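Local coordinates for uncharacterized protein (Bacillus thuringiensis serovar kurstaki, PDB 4XE7) that is a bacterial actin-like protein of the ParM type that probably polymerises into nucleotide-dependent filaments that move plasmid DNA apart before cell division, at residues T132-A137 with I191-G196; N80-D85 with L125-L130. All coordinates share one frame; numbering follows the deposited sequence.

How the interactions relate
Both interactions are made by helix 123-140, which lies across one face of a mixed eight-stranded sheet. Interaction 2 belongs to its first turns, where 125-130 packs against the loop leaving strand 73-79; interaction 1 belongs to the following turns, where 132-137 rests on strand 188-200. Both contacts lie on the same side of the chain's centre, about 13 Å apart between their centres. The continuous helix joins them, but the side chains of one contact do not meet those of the other. Both are apolar, buried contacts. The structure is an apo form, so neither contact can be related to a bound nucleotide.

Interaction 1: residues T132-A137 with I191-G196; sequences TSMAVA and ITINDG
M134 reaches from helix 132-137 over the inward-facing isoleucines of strand 191-193, and these three side chains carry nearly all of the contact. Its CB meets the end of I191, 3.8 Å from CD1, while its sulfur, SD, passes 4.1 Å from the other branch of I191, CG2. Further out, the terminal methyl M134 CE lies 4.1 Å from I193 CD1. One long, unbranched chain therefore touches two residues of the strand in turn, crossing each isoleucine at about a right angle.

M134 is straight beyond CG, with chi2 at 177° and chi3 at 178°, and runs back along the flank of the helix toward its N-terminal end, which brings CE to I193. I191 and I193 are two apart on the strand and so present their side chains to the same face, where each points its CD1 methyl at the helix. Branching at CB suits isoleucine to a strand and gives it a broad apolar surface. A135, the residue nearest I191 by CA position (7.8 Å between the CA atoms), adds little bulk; I191 CD1 lies 4.3 Å from its backbone N.

The axes of segments 132-137 and 191-193 come within 10.7 Å, their directions 118° apart: a helix packed across a β-sheet through one apolar layer, consistent with the α/β domain of an actin-like protein. Strand 188-200 lies between 173-179, through backbone bonds of I191 with H175 and I193 with G173, and 145-154, the sheet's outermost strand in this chain, where T192 bonds to V146 and V148. F150 and V148 touch M134 and I191 respectively, and V177 and F179 pack on A135.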
ATOM      1  N   THR A 132       8.536   2.546  13.900  1.00 23.21           N
ATOM      2  CA  THR A 132       8.241   3.931  13.564  1.00 23.75           C
ATOM      3  C   THR A 132       6.801   4.067  13.090  1.00 23.80           C
ATOM      4  O   THR A 132       6.113   5.032  13.455  1.00 23.68           O
ATOM      5  CB  THR A 132       9.209   4.467  12.486  1.00 21.80           C
ATOM      6  OG1 THR A 132      10.540   4.443  13.008  1.00 29.20           O
ATOM      7  CG2 THR A 132       8.852   5.890  12.093  1.00 25.01           C
ATOM      8  N   SER A 133       6.328   3.099  12.301  1.00 24.04           N
ATOM      9  CA  SER A 133       4.954   3.164  11.805  1.00 24.59           C
ATOM     10  C   SER A 133       3.966   3.071  12.979  1.00 20.70           C
ATOM     11  O   SER A 133       2.974   3.820  13.030  1.00 20.22           O
ATOM     12  CB  SER A 133       4.678   2.060  10.771  1.00 23.77           C
ATOM     13  OG  SER A 133       4.481   0.790  11.385  1.00 25.96           O
ATOM     14  N   MET A 134       4.253   2.178  13.926  1.00 20.53           N
ATOM     15  CA  MET A 134       3.466   2.073  15.159  1.00 19.20           C
ATOM     16  C   MET A 134       3.430   3.393  15.927  1.00 17.44           C
ATOM     17  O   MET A 134       2.393   3.786  16.458  1.00 18.17           O
ATOM     18  CB  MET A 134       4.037   0.997  16.092  1.00 21.65           C
ATOM     19  CG  MET A 134       3.870  -0.431  15.641  1.00 24.85           C
ATOM     20  SD  MET A 134       4.682  -1.570  16.794  1.00 16.01           S
ATOM     21  CE  MET A 134       4.226  -3.125  15.999  1.00 26.58           C
ATOM     22  N   ALA A 135       4.587   4.049  16.023  1.00 22.32           N
ATOM     23  CA  ALA A 135       4.706   5.304  16.775  1.00 22.38           C
ATOM     24  C   ALA A 135       3.938   6.435  16.128  1.00 20.75           C
ATOM     25  O   ALA A 135       3.338   7.256  16.824  1.00 24.44           O
ATOM     26  CB  ALA A 135       6.184   5.714  16.932  1.00 21.51           C
ATOM     27  N   VAL A 136       3.979   6.497  14.804  1.00 17.26           N
ATOM     28  CA  VAL A 136       3.236   7.537  14.090  1.00 25.02           C
ATOM     29  C   VAL A 136       1.721   7.368  14.278  1.00 24.68           C
ATOM     30  O   VAL A 136       1.011   8.342  14.538  1.00 27.55           O
ATOM     31  CB  VAL A 136       3.574   7.555  12.578  1.00 24.54           C
ATOM     32  CG1 VAL A 136       2.709   8.604  11.838  1.00 20.93           C
ATOM     33  CG2 VAL A 136       5.057   7.866  12.376  1.00 20.23           C
ATOM     34  N   ALA A 137       1.228   6.141  14.164  1.00 21.18           N
ATOM     35  CA  ALA A 137      -0.199   5.888  14.394  1.00 23.45           C
ATOM     36  C   ALA A 137      -0.593   6.214  15.823  1.00 24.71           C
ATOM     37  O   ALA A 137      -1.692   6.739  16.079  1.00 23.55           O
ATOM     38  CB  ALA A 137      -0.547   4.455  14.087  1.00 16.19           C
ATOM     39  N   ILE A 191       5.679   1.597  23.608  1.00 24.36           N
ATOM     40  CA  ILE A 191       4.969   0.510  22.940  1.00 23.89           C
ATOM     41  C   ILE A 191       5.184  -0.788  23.681  1.00 22.97           C
ATOM     42  O   ILE A 191       6.321  -1.222  23.872  1.00 26.57           O
ATOM     43  CB  ILE A 191       5.448   0.332  21.474  1.00 28.02           C
ATOM     44  CG1 ILE A 191       5.098   1.567  20.639  1.00 27.20           C
ATOM     45  CG2 ILE A 191       4.901  -0.977  20.855  1.00 22.77           C
ATOM     46  CD1 ILE A 191       5.916   1.691  19.340  1.00 24.88           C
ATOM     47  N   THR A 192       4.096  -1.412  24.097  1.00 25.23           N
ATOM     48  CA  THR A 192       4.200  -2.712  24.719  1.00 27.66           C
ATOM     49  C   THR A 192       3.491  -3.761  23.876  1.00 27.68           C
ATOM     50  O   THR A 192       2.316  -3.630  23.556  1.00 32.02           O
ATOM     51  CB  THR A 192       3.611  -2.700  26.134  1.00 30.56           C
ATOM     52  OG1 THR A 192       4.205  -1.632  26.879  1.00 33.22           O
ATOM     53  CG2 THR A 192       3.873  -4.030  26.839  1.00 30.33           C
ATOM     54  N   ILE A 193       4.226  -4.797  23.507  1.00 25.84           N
ATOM     55  CA  ILE A 193       3.656  -5.908  22.772  1.00 30.55           C
ATOM     56  C   ILE A 193       3.674  -7.129  23.674  1.00 33.20           C
ATOM     57  O   ILE A 193       4.745  -7.597  24.062  1.00 32.70           O
ATOM     58  CB  ILE A 193       4.439  -6.191  21.481  1.00 29.96           C
ATOM     59  CG1 ILE A 193       4.590  -4.903  20.659  1.00 27.43           C
ATOM     60  CG2 ILE A 193       3.766  -7.304  20.690  1.00 24.75           C
ATOM     61  CD1 ILE A 193       5.492  -5.053  19.442  1.00 28.58           C
ATOM     62  N   ASN A 194       2.488  -7.629  24.004  1.00 32.46           N
ATOM     63  CA  ASN A 194       2.329  -8.750  24.931  1.00 31.49           C
ATOM     64  C   ASN A 194       1.905 -10.042  24.258  1.00 32.75           C
ATOM     65  O   ASN A 194       2.116 -11.134  24.785  1.00 30.10           O
ATOM     66  CB  ASN A 194       1.300  -8.389  25.998  1.00 39.88           C
ATOM     67  CG  ASN A 194       1.718  -7.197  26.814  1.00 51.49           C
ATOM     68  OD1 ASN A 194       2.806  -7.180  27.392  1.00 52.58           O
ATOM     69  ND2 ASN A 194       0.866  -6.171  26.847  1.00 62.23           N
ATOM     70  N   ASP A 195       1.286  -9.904  23.095  1.00 28.60           N
ATOM     71  CA  ASP A 195       0.759 -11.044  22.367  1.00 31.83           C
ATOM     72  C   ASP A 195       0.571 -10.657  20.909  1.00 30.08           C
ATOM     73  O   ASP A 195       0.724  -9.485  20.537  1.00 26.43           O
ATOM     74  CB  ASP A 195      -0.560 -11.538  22.985  1.00 36.87           C
ATOM     75  CG  ASP A 195      -1.619 -10.432  23.115  1.00 43.96           C
ATOM     76  OD1 ASP A 195      -2.220 -10.309  24.206  1.00 52.88           O
ATOM     77  OD2 ASP A 195      -1.881  -9.705  22.134  1.00 40.93           O
ATOM     78  N   GLY A 196       0.249 -11.638  20.082  1.00 30.22           N
ATOM     79  CA  GLY A 196       0.055 -11.371  18.675  1.00 29.71           C
ATOM     80  C   GLY A 196      -0.443 -12.572  17.901  1.00 29.84           C
ATOM     81  O   GLY A 196      -0.676 -13.638  18.464  1.00 30.64           O
TER

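Interaction 2: residues N80-D85 with L125-L130; sequences NSLDGD and LHLIPL
L82 lays its CD2 methyl over the start of two successive side chains of helix 125-130, 4.0 Å from L127 CB and 4.1 Å from I128 CG1. Its other methyl, CD1, is 4.2 Å from the same I128 CG1. L82 and L127 run alongside each other, pointing opposite ways; I128 lies roughly perpendicular to L82. The CD2 methyl alone spans both residues, while CD1 adds a second contact to I128, so leucine's fork widens the apolar end on the I128 side.

L127 reaches back the other way, extended with chi2 at 172°, and sets its CD1 3.7 Å from S81 CB. The same methyl lies 3.3 Å from the carbonyl oxygen S81 O, a close apolar-to-polar contact; that oxygen also accepts a hydrogen bond from K123 NZ. Serine combines a small CB, which admits the leucine, with a hydroxyl whose OG bonds to M170 O in helix 164-171.

Here the loop after strand 73-79 packs on the early turns of helix 123-140, then starts helix 84-88 with an aspartate N-cap, D83, whose OD1 accepts from A86 N. W91 and V93 of strand 90-93 and I42 of strand 33-45 touch I128.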
ATOM      1  N   ASN A  80      14.838  -4.042  22.633  1.00 27.50           N
ATOM      2  CA  ASN A  80      15.689  -5.239  22.666  1.00 30.95           C
ATOM      3  C   ASN A  80      15.591  -6.078  21.389  1.00 28.59           C
ATOM      4  O   ASN A  80      16.364  -7.017  21.201  1.00 27.57           O
ATOM      5  CB  ASN A  80      15.359  -6.100  23.888  1.00 31.12           C
ATOM      6  CG  ASN A  80      15.677  -5.393  25.190  1.00 40.67           C
ATOM      7  OD1 ASN A  80      16.616  -4.592  25.270  1.00 38.35           O
ATOM      8  ND2 ASN A  80      14.893  -5.682  26.218  1.00 53.80           N
ATOM      9  N   SER A  81      14.669  -5.712  20.499  1.00 22.88           N
ATOM     10  CA  SER A  81      14.627  -6.287  19.159  1.00 26.53           C
ATOM     11  C   SER A  81      15.787  -5.785  18.293  1.00 28.61           C
ATOM     12  O   SER A  81      16.167  -6.437  17.328  1.00 21.62           O
ATOM     13  CB  SER A  81      13.293  -5.947  18.473  1.00 27.11           C
ATOM     14  OG  SER A  81      12.224  -6.190  19.363  1.00 35.10           O
ATOM     15  N   LEU A  82      16.302  -4.598  18.611  1.00 27.99           N
ATOM     16  CA  LEU A  82      17.482  -4.049  17.931  1.00 30.43           C
ATOM     17  C   LEU A  82      18.765  -4.414  18.674  1.00 29.70           C
ATOM     18  O   LEU A  82      18.756  -4.566  19.894  1.00 29.54           O
ATOM     19  CB  LEU A  82      17.390  -2.529  17.814  1.00 23.34           C
ATOM     20  CG  LEU A  82      16.239  -1.934  17.022  1.00 27.39           C
ATOM     21  CD1 LEU A  82      16.274  -0.409  17.127  1.00 31.01           C
ATOM     22  CD2 LEU A  82      16.314  -2.386  15.584  1.00 29.62           C
ATOM     23  N   ASP A  83      19.871  -4.535  17.953  1.00 32.01           N
ATOM     24  CA  ASP A  83      21.148  -4.839  18.611  1.00 32.63           C
ATOM     25  C   ASP A  83      21.618  -3.585  19.375  1.00 35.93           C
ATOM     26  O   ASP A  83      21.031  -2.509  19.204  1.00 28.68           O
ATOM     27  CB  ASP A  83      22.183  -5.336  17.583  1.00 31.31           C
ATOM     28  CG  ASP A  83      22.962  -4.206  16.881  1.00 40.73           C
ATOM     29  OD1 ASP A  83      22.455  -3.078  16.724  1.00 42.48           O
ATOM     30  OD2 ASP A  83      24.108  -4.468  16.456  1.00 45.68           O
ATOM     31  N   GLY A  84      22.648  -3.713  20.212  1.00 26.43           N
ATOM     32  CA  GLY A  84      23.128  -2.578  20.995  1.00 28.47           C
ATOM     33  C   GLY A  84      23.464  -1.307  20.214  1.00 25.63           C
ATOM     34  O   GLY A  84      23.153  -0.200  20.648  1.00 28.24           O
ATOM     35  N   ASP A  85      24.087  -1.464  19.051  1.00 26.00           N
ATOM     36  CA  ASP A  85      24.530  -0.319  18.254  1.00 27.68           C
ATOM     37  C   ASP A  85      23.397   0.504  17.640  1.00 27.51           C
ATOM     38  O   ASP A  85      23.395   1.739  17.709  1.00 22.54           O
ATOM     39  CB  ASP A  85      25.440  -0.781  17.125  1.00 22.12           C
ATOM     40  CG  ASP A  85      25.987   0.375  16.332  1.00 32.66           C
ATOM     41  OD1 ASP A  85      26.971   1.002  16.799  1.00 24.59           O
ATOM     42  OD2 ASP A  85      25.413   0.677  15.267  1.00 31.54           O
ATOM     43  N   LEU A 125      16.830  -3.057   9.363  1.00 25.56           N
ATOM     44  CA  LEU A 125      16.205  -2.433   8.186  1.00 28.98           C
ATOM     45  C   LEU A 125      14.676  -2.464   8.255  1.00 27.55           C
ATOM     46  O   LEU A 125      14.004  -1.553   7.766  1.00 25.33           O
ATOM     47  CB  LEU A 125      16.629  -3.128   6.887  1.00 30.98           C
ATOM     48  CG  LEU A 125      18.104  -3.200   6.503  1.00 41.38           C
ATOM     49  CD1 LEU A 125      18.282  -4.027   5.223  1.00 38.08           C
ATOM     50  CD2 LEU A 125      18.677  -1.792   6.335  1.00 48.74           C
ATOM     51  N   HIS A 126      14.134  -3.531   8.834  1.00 26.41           N
ATOM     52  CA  HIS A 126      12.695  -3.754   8.819  1.00 28.48           C
ATOM     53  C   HIS A 126      12.044  -3.425  10.150  1.00 28.00           C
ATOM     54  O   HIS A 126      10.901  -2.993  10.176  1.00 19.32           O
ATOM     55  CB  HIS A 126      12.403  -5.204   8.396  1.00 21.94           C
ATOM     56  CG  HIS A 126      12.888  -5.511   7.011  1.00 22.95           C
ATOM     57  ND1 HIS A 126      12.199  -5.120   5.882  1.00 37.47           N
ATOM     58  CD2 HIS A 126      14.022  -6.102   6.574  1.00 29.80           C
ATOM     59  CE1 HIS A 126      12.879  -5.483   4.809  1.00 34.69           C
ATOM     60  NE2 HIS A 126      13.991  -6.075   5.198  1.00 28.01           N
ATOM     61  N   LEU A 127      12.772  -3.600  11.254  1.00 25.62           N
ATOM     62  CA  LEU A 127      12.208  -3.261  12.563  1.00 25.64           C
ATOM     63  C   LEU A 127      12.049  -1.756  12.765  1.00 18.39           C
ATOM     64  O   LEU A 127      11.026  -1.288  13.300  1.00 23.03           O
ATOM     65  CB  LEU A 127      13.066  -3.828  13.690  1.00 24.54           C
ATOM     66  CG  LEU A 127      13.035  -5.351  13.818  1.00 32.40           C
ATOM     67  CD1 LEU A 127      14.072  -5.814  14.834  1.00 28.87           C
ATOM     68  CD2 LEU A 127      11.641  -5.837  14.192  1.00 28.77           C
ATOM     69  N   ILE A 128      13.045  -0.991  12.336  1.00 20.17           N
ATOM     70  CA  ILE A 128      12.999   0.451  12.557  1.00 24.04           C
ATOM     71  C   ILE A 128      11.782   1.089  11.850  1.00 25.53           C
ATOM     72  O   ILE A 128      11.036   1.830  12.482  1.00 19.73           O
ATOM     73  CB  ILE A 128      14.324   1.113  12.151  1.00 27.31           C
ATOM     74  CG1 ILE A 128      15.396   0.770  13.207  1.00 27.82           C
ATOM     75  CG2 ILE A 128      14.144   2.623  12.021  1.00 24.12           C
ATOM     76  CD1 ILE A 128      16.826   1.190  12.875  1.00 27.37           C
ATOM     77  N   PRO A 129      11.541   0.773  10.564  1.00 20.86           N
ATOM     78  CA  PRO A 129      10.315   1.317   9.971  1.00 20.71           C
ATOM     79  C   PRO A 129       9.034   0.753  10.583  1.00 21.23           C
ATOM     80  O   PRO A 129       8.047   1.483  10.674  1.00 17.88           O
ATOM     81  CB  PRO A 129      10.430   0.919   8.498  1.00 21.34           C
ATOM     82  CG  PRO A 129      11.925   0.814   8.281  1.00 23.58           C
ATOM     83  CD  PRO A 129      12.413   0.176   9.541  1.00 19.31           C
ATOM     84  N   LEU A 130       9.046  -0.502  11.008  1.00 17.07           N
ATOM     85  CA  LEU A 130       7.860  -1.075  11.650  1.00 20.89           C
ATOM     86  C   LEU A 130       7.528  -0.333  12.945  1.00 24.21           C
ATOM     87  O   LEU A 130       6.399   0.114  13.136  1.00 21.64           O
ATOM     88  CB  LEU A 130       8.064  -2.574  11.921  1.00 21.65           C
ATOM     89  CG  LEU A 130       7.137  -3.237  12.945  1.00 21.37           C
ATOM     90  CD1 LEU A 130       5.736  -3.495  12.346  1.00 20.05           C
ATOM     91  CD2 LEU A 130       7.721  -4.524  13.477  1.00 26.16           C
TER